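TRNA (guanine(6)-N2)-methyltransferase (Thermus thermophilus, PDB 3TMA) methylates the N2 atom of the guanosine at position 6 of tRNA(Phe), using S-adenosyl-L-methionine as the methyl donor. Local coordinates at residues 28-31 with 32-35. Numbering follows the deposited sequence.
Sequences PGLE and DLLL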
loop_
_atom_site.group_PDB
_atom_site.type_symbol
_atom_site.label_atom_id
_atom_site.label_comp_id
_atom_site.label_asym_id
_atom_site.label_seq_id
_atom_site.Cartn_x
_atom_site.Cartn_y
_atom_site.Cartn_z
ATOM N N PRO A 28 -7.422 1.213 1.737
ATOM C CA PRO A 28 -8.342 2.217 2.295
ATOM C C PRO A 28 -7.814 2.778 3.608
ATOM O O PRO A 28 -7.326 2.008 4.463
ATOM C CB PRO A 28 -9.641 1.406 2.543
ATOM C CG PRO A 28 -9.616 0.388 1.318
ATOM C CD PRO A 28 -8.116 -0.008 1.270
ATOM N N GLY A 29 -7.890 4.107 3.751
ATOM C CA GLY A 29 -7.300 4.787 4.921
ATOM C C GLY A 29 -5.961 5.473 4.658
ATOM O O GLY A 29 -5.468 6.250 5.493
ATOM N N LEU A 30 -5.329 5.142 3.540
ATOM C CA LEU A 30 -4.025 5.746 3.195
ATOM C C LEU A 30 -4.136 6.733 2.005
ATOM O O LEU A 30 -3.118 7.127 1.445
ATOM C CB LEU A 30 -3.019 4.637 2.826
ATOM C CG LEU A 30 -2.674 3.539 3.860
ATOM C CD1 LEU A 30 -1.566 2.585 3.294
ATOM C CD2 LEU A 30 -2.197 4.155 5.190
ATOM N N GLU A 31 -5.352 7.122 1.602
ATOM C CA GLU A 31 -5.525 8.020 0.414
ATOM C C GLU A 31 -4.770 9.329 0.542
ATOM O O GLU A 31 -4.181 9.796 -0.441
ATOM C CB GLU A 31 -7.008 8.357 0.190
ATOM C CG GLU A 31 -7.886 7.140 -0.010
ATOM C CD GLU A 31 -8.343 6.510 1.342
ATOM O OE1 GLU A 31 -8.033 7.060 2.428
ATOM O OE2 GLU A 31 -8.997 5.458 1.300
ATOM N N ASP A 32 -4.848 9.962 1.724
ATOM C CA ASP A 32 -4.187 11.237 1.929
ATOM C C ASP A 32 -2.674 11.161 1.718
ATOM O O ASP A 32 -2.092 12.061 1.116
ATOM C CB ASP A 32 -4.514 11.874 3.280
ATOM C CG ASP A 32 -4.237 10.954 4.470
ATOM O OD1 ASP A 32 -3.840 9.754 4.301
ATOM O OD2 ASP A 32 -4.454 11.442 5.597
ATOM N N LEU A 33 -2.028 10.107 2.117
ATOM C CA LEU A 33 -0.588 9.882 1.897
ATOM C C LEU A 33 -0.284 9.582 0.408
ATOM O O LEU A 33 0.717 10.027 -0.124
ATOM C CB LEU A 33 -0.082 8.720 2.770
ATOM C CG LEU A 33 -0.097 8.867 4.298
ATOM C CD1 LEU A 33 -1.510 9.257 4.785
ATOM C CD2 LEU A 33 0.307 7.543 4.925
ATOM N N LEU A 34 -1.109 8.785 -0.168
ATOM C CA LEU A 34 -0.925 8.523 -1.591
ATOM C C LEU A 34 -1.079 9.809 -2.385
ATOM O O LEU A 34 -0.331 10.064 -3.348
ATOM C CB LEU A 34 -1.969 7.495 -2.057
ATOM C CG LEU A 34 -1.910 7.234 -3.567
ATOM C CD1 LEU A 34 -0.542 6.703 -3.993
ATOM C CD2 LEU A 34 -3.010 6.250 -3.959
ATOM N N LEU A 35 -2.032 10.638 -1.978
ATOM C CA LEU A 35 -2.236 11.925 -2.639
ATOM C C LEU A 35 -0.991 12.824 -2.526
ATOM O O LEU A 35 -0.587 13.444 -3.512
ATOM C CB LEU A 35 -3.466 12.641 -2.067
ATOM C CG LEU A 35 -3.695 14.069 -2.522
ATOM C CD1 LEU A 35 -3.950 14.084 -4.024
ATOM C CD2 LEU A 35 -4.855 14.730 -1.731
HETATM O O HOH W 1 -7.036 9.254 3.741
#
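Asp-32 and Glu-31 share a water at the first turn of helix 31-41: the molecule accepts from Asp-32 N at 3.1 Å and donates to Glu-31 OE1 at 2.7 Å. An early backbone N-H of the helix is thus joined to the preceding glutamate, whose chain is bent about the CB-CG bond (chi2 84°) and carries the carboxylate back toward the loop. There OE2 takes the N-H of Gly-29 at 3.0 Å, from its syn side but well out of the carboxylate plane, and Gly-54 N is a second donor to the same oxygen. In Asp-32, CG lies between the backbone N and the carbonyl carbon (chi1 54°), which brings OD1 within range of a weak, bent bond from Leu-33 N. OD1 also forms a salt bridge with Arg-337, which donates to Gly-29 O as well; so near the helix start, the Asp-32 carboxylate probably also interacts favourably with the helix dipole. Leu-30 is the N-cap, and the turn follows strand 21-25 of the N-terminal, THUMP-containing part, facing the methyltransferase domain. Leu-33 N also bonds weakly to Leu-30 O. Leu-33 sends CD2 to within 4.2 Å of Leu-30 CD2, and both leucines pack on Ala-194 of helix 189-198, so this apolar pair lies between the two parts of the chain. Leu-34 N makes a nearly straight bond to Leu-30 O (3.1 Å, 168°). The side chain of Leu-34 touches Val-56 of strand 55-59. Leu-35 N closes the next turn on Glu-31 O at 2.8 Å, while its side chain packs against Val-49 and Val-56.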